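Local coordinates for protein putative 6-pyruvoyl tetrahydrobiopterin synthase (Caenorhabditis elegans, PDB 2G64) that probably catalyses the zinc-dependent conversion of 7,8-dihydroneopterin triphosphate into 6-pyruvoyl tetrahydropterin in tetrahydrobiopterin biosynthesis, at residues M64-L68 against A69-K73; F109-L112 against K113-S117; E24-S27 against D28-K32; E102-A105 against I106-E110. The protein carries 1 engineered substitution. All blocks are in the same frame, centred on the assembly; numbering follows the deposited sequence. Where two conformers were deposited one is given.

Contact 1. Residues M64-L68 against A69-K73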
loop_
_atom_site.group_PDB
_atom_site.type_symbol
_atom_site.label_atom_id
_atom_site.label_comp_id
_atom_site.label_asym_id
_atom_site.label_seq_id
_atom_site.Cartn_x
_atom_site.Cartn_y
_atom_site.Cartn_z
ATOM N N MET A 64 -23.017 2.107 15.833
ATOM C CA MET A 64 -22.543 1.198 14.791
ATOM C C MET A 64 -23.607 0.890 13.747
ATOM O O MET A 64 -24.801 0.790 14.051
ATOM C CB MET A 64 -22.054 -0.104 15.412
ATOM C CG MET A 64 -20.840 0.076 16.286
ATOM S SD MET A 64 -20.333 -1.473 17.062
ATOM C CE MET A 64 -21.909 -2.273 17.388
ATOM N N VAL A 65 -23.159 0.733 12.507
ATOM C CA VAL A 65 -24.007 0.181 11.426
ATOM C C VAL A 65 -24.279 -1.326 11.645
ATOM O O VAL A 65 -25.357 -1.861 11.314
ATOM C CB VAL A 65 -23.312 0.397 10.045
ATOM C CG1 VAL A 65 -23.973 -0.449 8.978
ATOM C CG2 VAL A 65 -23.327 1.880 9.646
ATOM N N TYR A 66 -23.301 -2.002 12.232
ATOM C CA TYR A 66 -23.371 -3.441 12.459
ATOM C C TYR A 66 -22.323 -3.778 13.508
ATOM O O TYR A 66 -21.298 -3.104 13.627
ATOM C CB TYR A 66 -23.048 -4.190 11.144
ATOM C CG TYR A 66 -23.480 -5.656 11.022
ATOM C CD1 TYR A 66 -24.765 -5.999 10.611
ATOM C CD2 TYR A 66 -22.570 -6.691 11.245
ATOM C CE1 TYR A 66 -25.150 -7.347 10.446
ATOM C CE2 TYR A 66 -22.946 -8.050 11.086
ATOM C CZ TYR A 66 -24.231 -8.366 10.691
ATOM O OH TYR A 66 -24.603 -9.689 10.521
ATOM N N ASP A 67 -22.565 -4.854 14.246
ATOM C CA ASP A 67 -21.604 -5.311 15.246
ATOM C C ASP A 67 -20.385 -5.976 14.580
ATOM O O ASP A 67 -20.522 -7.030 13.960
ATOM C CB ASP A 67 -22.317 -6.288 16.178
ATOM C CG ASP A 67 -21.390 -6.905 17.205
ATOM O OD1 ASP A 67 -20.666 -6.157 17.879
ATOM O OD2 ASP A 67 -21.392 -8.142 17.335
ATOM N N LEU A 68 -19.214 -5.353 14.685
ATOM C CA LEU A 68 -18.021 -5.871 14.001
ATOM C C LEU A 68 -17.639 -7.259 14.503
ATOM O O LEU A 68 -17.177 -8.099 13.723
ATOM C CB LEU A 68 -16.826 -4.905 14.089
ATOM C CG LEU A 68 -15.496 -5.418 13.499
ATOM C CD1 LEU A 68 -15.596 -5.701 12.006
ATOM C CD2 LEU A 68 -14.321 -4.493 13.773
ATOM N N ALA A 69 -17.842 -7.508 15.796
ATOM C CA ALA A 69 -17.543 -8.820 16.362
ATOM C C ALA A 69 -18.370 -9.909 15.680
ATOM O O ALA A 69 -17.849 -10.981 15.345
ATOM C CB ALA A 69 -17.791 -8.826 17.866
ATOM N N LYS A 70 -19.656 -9.621 15.474
ATOM C CA LYS A 70 -20.572 -10.520 14.774
ATOM C C LYS A 70 -20.190 -10.711 13.304
ATOM O O LYS A 70 -20.195 -11.839 12.796
ATOM C CB LYS A 70 -21.997 -9.987 14.842
ATOM C CG LYS A 70 -22.900 -10.722 15.816
ATOM C CD LYS A 70 -24.227 -9.995 16.005
ATOM C CE LYS A 70 -24.565 -9.802 17.488
ATOM N NZ LYS A 70 -24.118 -8.472 18.027
ATOM N N LEU A 71 -19.878 -9.608 12.625
ATOM C CA LEU A 71 -19.421 -9.679 11.223
ATOM C C LEU A 71 -18.158 -10.538 11.120
ATOM O O LEU A 71 -18.033 -11.351 10.203
ATOM C CB LEU A 71 -19.138 -8.274 10.668
ATOM C CG LEU A 71 -18.849 -8.188 9.160
ATOM C CD1 LEU A 71 -20.006 -8.792 8.370
ATOM C CD2 LEU A 71 -18.558 -6.753 8.692
ATOM N N LYS A 72 -17.217 -10.353 12.047
ATOM C CA LYS A 72 -15.976 -11.128 12.006
ATOM C C LYS A 72 -16.243 -12.629 12.027
ATOM O O LYS A 72 -15.634 -13.372 11.249
ATOM C CB LYS A 72 -15.014 -10.704 13.117
ATOM C CG LYS A 72 -14.254 -9.437 12.791
ATOM C CD LYS A 72 -13.499 -8.911 14.008
ATOM C CE LYS A 72 -12.386 -9.858 14.425
ATOM N NZ LYS A 72 -11.890 -9.568 15.801
ATOM N N LYS A 73 -17.173 -13.052 12.891
ATOM C CA LYS A 73 -17.558 -14.462 13.005
ATOM C C LYS A 73 -18.224 -14.993 11.737
ATOM O O LYS A 73 -17.915 -16.112 11.285
ATOM C CB LYS A 73 -18.472 -14.672 14.220
ATOM C CG LYS A 73 -17.737 -14.763 15.552
ATOM C CD LYS A 73 -18.694 -15.087 16.700
ATOM C CE LYS A 73 -19.801 -16.036 16.261
ATOM N NZ LYS A 73 -20.588 -16.546 17.419
#

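Contact 2. Residues F109-L112 against K113-S117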
loop_
_atom_site.group_PDB
_atom_site.type_symbol
_atom_site.label_atom_id
_atom_site.label_comp_id
_atom_site.label_asym_id
_atom_site.label_seq_id
_atom_site.Cartn_x
_atom_site.Cartn_y
_atom_site.Cartn_z
ATOM N N PHE A 109 -20.378 -13.292 -1.710
ATOM C CA PHE A 109 -21.568 -12.485 -1.397
ATOM C C PHE A 109 -22.722 -13.396 -0.960
ATOM O O PHE A 109 -23.334 -13.190 0.092
ATOM C CB PHE A 109 -21.966 -11.691 -2.638
ATOM C CG PHE A 109 -23.083 -10.706 -2.421
ATOM C CD1 PHE A 109 -22.809 -9.374 -2.155
ATOM C CD2 PHE A 109 -24.416 -11.116 -2.509
ATOM C CE1 PHE A 109 -23.854 -8.446 -1.978
ATOM C CE2 PHE A 109 -25.461 -10.202 -2.339
ATOM C CZ PHE A 109 -25.170 -8.861 -2.071
ATOM N N GLU A 110 -23.031 -14.399 -1.769
ATOM C CA GLU A 110 -24.187 -15.244 -1.472
ATOM C C GLU A 110 -23.985 -16.118 -0.230
ATOM O O GLU A 110 -24.908 -16.283 0.579
ATOM C CB GLU A 110 -24.584 -16.079 -2.695
ATOM C CG GLU A 110 -25.172 -15.251 -3.849
ATOM C CD GLU A 110 -26.460 -14.500 -3.463
ATOM O OE1 GLU A 110 -27.167 -14.945 -2.535
ATOM O OE2 GLU A 110 -26.766 -13.459 -4.089
ATOM N N LYS A 111 -22.782 -16.680 -0.070
ATOM C CA LYS A 111 -22.476 -17.493 1.111
ATOM C C LYS A 111 -22.522 -16.643 2.394
ATOM O O LYS A 111 -23.053 -17.063 3.432
ATOM C CB LYS A 111 -21.116 -18.183 0.964
ATOM C CG LYS A 111 -20.704 -19.005 2.172
ATOM C CD LYS A 111 -21.452 -20.344 2.180
ATOM C CE LYS A 111 -21.305 -21.049 3.521
ATOM N NZ LYS A 111 -22.300 -22.152 3.654
ATOM N N LEU A 112 -21.995 -15.429 2.316
ATOM C CA LEU A 112 -22.035 -14.541 3.480
ATOM C C LEU A 112 -23.476 -14.201 3.787
ATOM O O LEU A 112 -23.907 -14.298 4.930
ATOM C CB LEU A 112 -21.248 -13.261 3.253
ATOM C CG LEU A 112 -21.300 -12.275 4.415
ATOM C CD1 LEU A 112 -20.818 -12.952 5.713
ATOM C CD2 LEU A 112 -20.485 -10.999 4.106
ATOM N N LYS A 113 -24.221 -13.810 2.765
ATOM C CA LYS A 113 -25.630 -13.458 2.992
ATOM C C LYS A 113 -26.373 -14.594 3.722
ATOM O O LYS A 113 -27.186 -14.347 4.628
ATOM C CB LYS A 113 -26.288 -13.076 1.679
ATOM C CG LYS A 113 -27.450 -12.114 1.803
ATOM C CD LYS A 113 -27.732 -11.491 0.447
ATOM C CE LYS A 113 -29.220 -11.387 0.174
ATOM N NZ LYS A 113 -29.487 -11.020 -1.248
ATOM N N SER A 114 -26.030 -15.831 3.364
ATOM C CA SER A 114 -26.600 -17.045 3.936
ATOM C C SER A 114 -26.292 -17.286 5.419
ATOM O O SER A 114 -27.007 -18.028 6.078
ATOM C CB SER A 114 -26.196 -18.268 3.096
ATOM O OG SER A 114 -25.008 -18.861 3.579
ATOM N N VAL A 115 -25.238 -16.670 5.948
ATOM C CA VAL A 115 -24.855 -16.903 7.340
ATOM C C VAL A 115 -25.047 -15.679 8.227
ATOM O O VAL A 115 -24.858 -15.746 9.440
ATOM C CB VAL A 115 -23.412 -17.481 7.508
ATOM C CG1 VAL A 115 -23.274 -18.826 6.798
ATOM C CG2 VAL A 115 -22.329 -16.487 7.057
ATOM N N MET A 116 -25.443 -14.560 7.632
ATOM C CA MET A 116 -25.489 -13.307 8.386
ATOM C C MET A 116 -26.660 -13.215 9.348
ATOM O O MET A 116 -27.785 -13.539 8.985
ATOM C CB MET A 116 -25.520 -12.106 7.449
ATOM C CG MET A 116 -24.159 -11.690 6.965
ATOM S SD MET A 116 -24.299 -10.315 5.828
ATOM C CE MET A 116 -24.354 -8.936 7.000
ATOM N N SER A 117 -26.377 -12.728 10.554
ATOM C CA SER A 117 -27.425 -12.386 11.530
ATOM C C SER A 117 -28.399 -11.313 11.027
ATOM O O SER A 117 -29.605 -11.406 11.260
ATOM C CB SER A 117 -26.833 -12.036 12.917
ATOM O OG SER A 117 -25.878 -10.972 12.885
HETATM O O HOH W 1 -28.584 -11.428 -4.053
HETATM O O HOH W 2 -24.645 -21.214 4.405
#

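Contact 3. Residues E24-S27 against D28-K32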
loop_
_atom_site.group_PDB
_atom_site.type_symbol
_atom_site.label_atom_id
_atom_site.label_comp_id
_atom_site.label_asym_id
_atom_site.label_seq_id
_atom_site.Cartn_x
_atom_site.Cartn_y
_atom_site.Cartn_z
ATOM N N GLU A 24 -16.543 -26.774 -18.061
ATOM C CA GLU A 24 -17.049 -28.041 -18.601
ATOM C C GLU A 24 -17.897 -27.883 -19.883
ATOM O O GLU A 24 -18.178 -28.868 -20.560
ATOM C CB GLU A 24 -17.809 -28.812 -17.514
ATOM C CG GLU A 24 -16.897 -29.326 -16.416
ATOM C CD GLU A 24 -15.773 -30.174 -16.968
ATOM O OE1 GLU A 24 -16.045 -30.989 -17.874
ATOM O OE2 GLU A 24 -14.622 -30.023 -16.509
ATOM N N LYS A 25 -18.291 -26.653 -20.217
ATOM C CA LYS A 25 -19.070 -26.387 -21.439
ATOM C C LYS A 25 -18.187 -26.011 -22.652
ATOM O O LYS A 25 -18.702 -25.666 -23.728
ATOM C CB LYS A 25 -20.118 -25.291 -21.195
ATOM C CG LYS A 25 -20.998 -25.518 -19.964
ATOM C CD LYS A 25 -22.384 -26.011 -20.325
ATOM C CE LYS A 25 -23.214 -26.330 -19.078
ATOM N NZ LYS A 25 -24.179 -25.239 -18.735
ATOM N N LEU A 26 -16.867 -26.058 -22.461
ATOM C CA LEU A 26 -15.908 -25.777 -23.521
ATOM C C LEU A 26 -15.031 -27.002 -23.792
ATOM O O LEU A 26 -14.744 -27.796 -22.890
ATOM C CB LEU A 26 -15.018 -24.565 -23.157
ATOM C CG LEU A 26 -15.693 -23.187 -23.071
ATOM C CD1 LEU A 26 -14.722 -22.090 -22.592
ATOM C CD2 LEU A 26 -16.296 -22.828 -24.430
ATOM N N SER A 27 -14.577 -27.134 -25.038
ATOM C CA SER A 27 -13.591 -28.155 -25.379
ATOM C C SER A 27 -12.233 -27.820 -24.785
ATOM O O SER A 27 -12.009 -26.695 -24.318
ATOM C CB SER A 27 -13.461 -28.283 -26.905
ATOM O OG SER A 27 -12.782 -27.165 -27.469
ATOM N N ASP A 28 -11.317 -28.778 -24.814
ATOM C CA ASP A 28 -9.955 -28.492 -24.338
ATOM C C ASP A 28 -9.318 -27.297 -25.049
ATOM O O ASP A 28 -8.721 -26.423 -24.403
ATOM C CB ASP A 28 -9.050 -29.712 -24.474
ATOM C CG ASP A 28 -9.421 -30.825 -23.503
ATOM O OD1 ASP A 28 -10.240 -30.588 -22.586
ATOM O OD2 ASP A 28 -8.874 -31.925 -23.652
ATOM N N ALA A 29 -9.418 -27.286 -26.379
ATOM C CA ALA A 29 -8.885 -26.188 -27.188
ATOM C C ALA A 29 -9.554 -24.854 -26.873
ATOM O O ALA A 29 -8.884 -23.837 -26.746
ATOM C CB ALA A 29 -9.008 -26.509 -28.684
ATOM N N GLU A 30 -10.878 -24.864 -26.751
ATOM C CA GLU A 30 -11.630 -23.651 -26.413
ATOM C C GLU A 30 -11.231 -23.107 -25.032
ATOM O O GLU A 30 -11.066 -21.892 -24.838
ATOM C CB GLU A 30 -13.128 -23.963 -26.457
ATOM C CG GLU A 30 -13.672 -24.030 -27.883
ATOM C CD GLU A 30 -15.050 -24.668 -27.995
ATOM O OE1 GLU A 30 -15.552 -25.279 -27.014
ATOM O OE2 GLU A 30 -15.634 -24.562 -29.092
ATOM N N ASN A 31 -11.057 -24.016 -24.082
ATOM C CA ASN A 31 -10.612 -23.627 -22.727
ATOM C C ASN A 31 -9.234 -23.001 -22.739
ATOM O O ASN A 31 -8.984 -22.002 -22.087
ATOM C CB ASN A 31 -10.583 -24.844 -21.811
ATOM C CG ASN A 31 -11.886 -25.046 -21.106
ATOM O OD1 ASN A 31 -12.349 -24.146 -20.408
ATOM N ND2 ASN A 31 -12.499 -26.225 -21.284
ATOM N N LYS A 32 -8.329 -23.596 -23.503
ATOM C CA LYS A 32 -7.008 -23.001 -23.677
ATOM C C LYS A 32 -7.103 -21.612 -24.308
ATOM O O LYS A 32 -6.438 -20.665 -23.861
ATOM C CB LYS A 32 -6.120 -23.946 -24.506
ATOM C CG LYS A 32 -4.671 -23.466 -24.735
ATOM C CD LYS A 32 -3.991 -22.912 -23.488
ATOM C CE LYS A 32 -2.602 -22.356 -23.823
ATOM N NZ LYS A 32 -2.164 -21.239 -22.921
HETATM O O HOH W 3 -12.858 -29.280 -22.014
#

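Contact 4. Residues E102-A105 against I106-E110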
loop_
_atom_site.group_PDB
_atom_site.type_symbol
_atom_site.label_atom_id
_atom_site.label_comp_id
_atom_site.label_asym_id
_atom_site.label_seq_id
_atom_site.Cartn_x
_atom_site.Cartn_y
_atom_site.Cartn_z
ATOM N N GLU A 102 -15.004 -12.931 -10.951
ATOM C CA GLU A 102 -16.424 -12.511 -11.034
ATOM C C GLU A 102 -17.282 -13.499 -10.257
ATOM O O GLU A 102 -18.095 -13.119 -9.406
ATOM C CB GLU A 102 -16.891 -12.479 -12.510
ATOM C CG GLU A 102 -16.300 -11.340 -13.363
ATOM C CD GLU A 102 -14.986 -11.704 -14.052
ATOM O OE1 GLU A 102 -14.219 -12.576 -13.545
ATOM O OE2 GLU A 102 -14.709 -11.080 -15.093
ATOM N N ASN A 103 -17.098 -14.784 -10.536
ATOM C CA ASN A 103 -17.931 -15.813 -9.892
ATOM C C ASN A 103 -17.564 -16.067 -8.434
ATOM O O ASN A 103 -18.419 -16.462 -7.626
ATOM C CB ASN A 103 -17.942 -17.120 -10.712
ATOM C CG ASN A 103 -18.863 -17.046 -11.916
ATOM O OD1 ASN A 103 -19.990 -16.524 -11.827
ATOM N ND2 ASN A 103 -18.379 -17.531 -13.071
ATOM N N VAL A 104 -16.310 -15.799 -8.083
ATOM C CA VAL A 104 -15.887 -15.859 -6.679
ATOM C C VAL A 104 -16.585 -14.744 -5.898
ATOM O O VAL A 104 -17.065 -14.955 -4.797
ATOM C CB VAL A 104 -14.339 -15.750 -6.535
ATOM C CG1 VAL A 104 -13.925 -15.710 -5.053
ATOM C CG2 VAL A 104 -13.647 -16.957 -7.248
ATOM N N ALA A 105 -16.659 -13.551 -6.487
ATOM C CA ALA A 105 -17.307 -12.435 -5.791
ATOM C C ALA A 105 -18.772 -12.786 -5.503
ATOM O O ALA A 105 -19.297 -12.526 -4.412
ATOM C CB ALA A 105 -17.202 -11.186 -6.635
ATOM N N ILE A 106 -19.423 -13.394 -6.484
ATOM C CA ILE A 106 -20.818 -13.791 -6.339
ATOM C C ILE A 106 -20.953 -14.867 -5.254
ATOM O O ILE A 106 -21.799 -14.770 -4.355
ATOM C CB ILE A 106 -21.444 -14.268 -7.702
ATOM C CG1 ILE A 106 -21.524 -13.108 -8.702
ATOM C CG2 ILE A 106 -22.862 -14.849 -7.480
ATOM C CD1 ILE A 106 -21.812 -13.557 -10.138
ATOM N N TYR A 107 -20.109 -15.891 -5.337
ATOM C CA TYR A 107 -20.073 -16.945 -4.330
ATOM C C TYR A 107 -19.940 -16.392 -2.914
ATOM O O TYR A 107 -20.708 -16.753 -2.031
ATOM C CB TYR A 107 -18.947 -17.969 -4.640
ATOM C CG TYR A 107 -18.726 -18.901 -3.479
ATOM C CD1 TYR A 107 -19.582 -19.983 -3.257
ATOM C CD2 TYR A 107 -17.691 -18.672 -2.572
ATOM C CE1 TYR A 107 -19.383 -20.823 -2.165
ATOM C CE2 TYR A 107 -17.488 -19.503 -1.504
ATOM C CZ TYR A 107 -18.345 -20.567 -1.292
ATOM O OH TYR A 107 -18.134 -21.389 -0.206
ATOM N N MET A 108 -18.972 -15.502 -2.687
ATOM C CA MET A 108 -18.701 -15.012 -1.344
ATOM C C MET A 108 -19.861 -14.142 -0.837
ATOM O O MET A 108 -20.250 -14.233 0.322
ATOM C CB MET A 108 -17.394 -14.222 -1.302
ATOM C CG MET A 108 -16.176 -15.059 -1.725
ATOM S SD MET A 108 -15.700 -16.342 -0.547
ATOM C CE MET A 108 -14.940 -15.350 0.765
ATOM N N PHE A 109 -20.378 -13.292 -1.710
ATOM C CA PHE A 109 -21.568 -12.485 -1.397
ATOM C C PHE A 109 -22.722 -13.396 -0.960
ATOM O O PHE A 109 -23.334 -13.190 0.092
ATOM C CB PHE A 109 -21.966 -11.691 -2.638
ATOM C CG PHE A 109 -23.083 -10.706 -2.421
ATOM C CD1 PHE A 109 -22.809 -9.374 -2.155
ATOM C CD2 PHE A 109 -24.416 -11.116 -2.509
ATOM C CE1 PHE A 109 -23.854 -8.446 -1.978
ATOM C CE2 PHE A 109 -25.461 -10.202 -2.339
ATOM C CZ PHE A 109 -25.170 -8.861 -2.071
ATOM N N GLU A 110 -23.031 -14.399 -1.769
ATOM C CA GLU A 110 -24.187 -15.244 -1.472
ATOM C C GLU A 110 -23.985 -16.118 -0.230
ATOM O O GLU A 110 -24.908 -16.283 0.579
ATOM C CB GLU A 110 -24.584 -16.079 -2.695
ATOM C CG GLU A 110 -25.172 -15.251 -3.849
ATOM C CD GLU A 110 -26.460 -14.500 -3.463
ATOM O OE1 GLU A 110 -27.167 -14.945 -2.535
ATOM O OE2 GLU A 110 -26.766 -13.459 -4.089
#

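Contact 1. Residues M64-L68 against A69-K73
Asp-67 OD2 takes two bonds from the same residue, Lys-70, at the start of helix 68-80. The ammonium NZ of Lys-70 makes a salt bridge to Asp-67 OD2 at 2.8 Å, while the backbone N of Lys-70 donates to that oxygen at 2.9 Å, which makes Asp-67 the N-cap. The two nitrogens come from opposite faces of the carboxylate plane. CG of Asp-67 stands opposite its own backbone N (chi1 176°), which swings the carboxylate over the first helical turn; the Lys-70 chain has to bend at chi3 and chi4 to bring NZ back to it. Without the carboxylate, as with an alanine here, Lys-70 would probably lose the side-chain cap on its N-H and the counter-charge for its ammonium.

The backbone carries on from there: Asp-67 O accepts from Leu-71 N at 3.0 Å and Leu-68 O from Lys-72 N at 2.8 Å, the opening bonds of the helix. Packing is lighter. The ring edge of Tyr-66 meets Leu-71 N near the ring plane, and CD2 of Tyr-66 packs 3.8 Å from Leu-71 CB.

Tyr-66 OH bonds to Glu-74, further along helix 68-80, and to Ser-117 after helix 101-115. Tyr-66 and Leu-71 both rest on Leu-54 of strand 44-57, and strand 6-19 lies beneath them through Met-9 and Arg-11, so the helix start is seated on the sheet.

Contact 2. Residues F109-L112 against K113-S117
The ring of Phe-109 meets the aliphatic chain of Lys-113 obliquely, ring atom CE2 lying 3.8 Å from Lys-113 CD. With CG anti to the backbone N in both (chi1 -174° in Phe-109, -153° in Lys-113), the two side chains leave the helix in the same direction, one turn apart, and run alongside each other. Elsewhere round the ring, Tyr-137 makes an edge-to-face stack with Phe-109, and Leu-122 and Val-125 of strand 122-128 pack against it. The other flat group, the carboxylate of Glu-110, does not touch Lys-113 directly: OE2 of Glu-110 and NZ of Lys-113 are 4.6 Å apart, and one water spans them, donating to the acid and accepting from the ammonium.

Ser-114 OG donates to Lys-111 O at 2.7 Å, bending back onto the helix's own backbone. A second water donates to this hydroxyl and accepts from Lys-111 NZ. Leu-112 faces inward: its CD1 touches Met-116 CG at 3.8 Å, while the leucine itself sits on Trp-50 and Val-52 of strand 44-57.

Phe-109 O and Glu-110 O accept from the residues four further on, while Val-115 N donates to Leu-112 O, three residues back, at 2.9 Å and from well above the carbonyl plane. This is a bond of the 3-10 kind near the C-terminal end of the helix. Helix 101-115 is one of the two, with 68-80, that pack on the antiparallel sheet in the tunnelling fold of the PTPS family.

Contact 3. Residues E24-S27 against D28-K32
Ser-27 and Glu-30 exchange bonds in both directions: the side chain of each takes the backbone N-H of the other, a capping box at the start of helix 28-35. Ser-27 N donates to Glu-30 OE1 at 2.9 Å, almost dead straight (176°), and meets the carboxylate on its anti side, somewhat out of plane. In return Glu-30 N donates to Ser-27 OG at 3.1 Å. The serine hydroxyl lies between its own backbone N and carbonyl carbon (chi1 72°), which aims OG at the first turn, and the Glu-30 chain, CG beside its backbone N and extended beyond, reaches back along the serine to put OE1 on Ser-27 N.

Leu-26 fills the angle between Glu-30 and Asn-31. Its CD2 comes within 3.6 Å of Glu-30 OE1, and its CB within 3.6 Å of Asn-31 ND2. The helical bond from Asn-31 N to Ser-27 O (2.9 Å) is joined by a weak one from Asn-31 ND2 to that same carbonyl oxygen, while Asn-31 OD1 accepts from Ser-23 N and so ties the incoming loop to the helix. A leucine in place of Asn-31 would probably leave Ser-23 N without this acceptor and set the loop ahead of the cap freer to move.

The turn lies near the surface, with Leu-26 also packing on Thr-61 of a neighbouring subunit. The side chain of Asn-31 is about 9 Å from that of Cys-38, the predicted proton acceptor. A water bridges the turn on the Asn-31 side, donating to Leu-26 O at 2.6 Å and to Asp-28 OD1 at 3.0 Å.

Contact 4. Residues E102-A105 against I106-E110
Val-104 and Met-108 lie side by side one turn apart in the buried middle of helix 101-115, a plain alpha-helical stretch packed on the sheet of the tunnelling fold. Four successive bonds hold it, from Ile-106 N to Glu-102 O (3.2 Å) through to Phe-109 N to Ala-105 O (3.0 Å).

Val-104 CG1 is 4.1 Å from Met-108 CG, and both side chains rest on Phe-15 of strand 6-19. The side chain of Val-104 comes about 6 Å from that of His-19, a zinc ligand, and about 8 Å from the zinc itself, which places this face of the helix close behind the metal site. Ile-106 runs alongside Asn-103 on another face, its CD1 3.9 Å from Asn-103 OD1; the amide's ND2 bonds to Val-98 O. Tyr-107 turns a ring edge to Val-104 O, and its hydroxyl bonds to Thr-81.

Glu-102 carries the helix to the subunit interface, where its OE2 accepts from Val-65 N of a neighbouring subunit. Back within the turn, Met-108 CG sits anti to its carbonyl carbon (chi1 -60°), which lays it over the preceding turn, 3.2 Å from Val-104 O.

In the fold
Contact 4 is the buried one, contacts 1 and 2 are partly buried, and contact 3 is at the surface. Contacts 2 and 4 are consecutive turns of helix 101-115, sharing Phe-109 and Glu-110: apolar and interface packing midway, then water bridges and a serine hydroxyl toward the end. Contacts 1 and 3 both start helices with an N-cap, but an aspartate with a lysine salt bridge does it in one and a serine–glutamate exchange in the other. Contacts 1 and 2 touch where a residue leading into helix 68-80 meets one following helix 101-115. Contact 3 stands apart, its centre about 43 Å from that of contact 1.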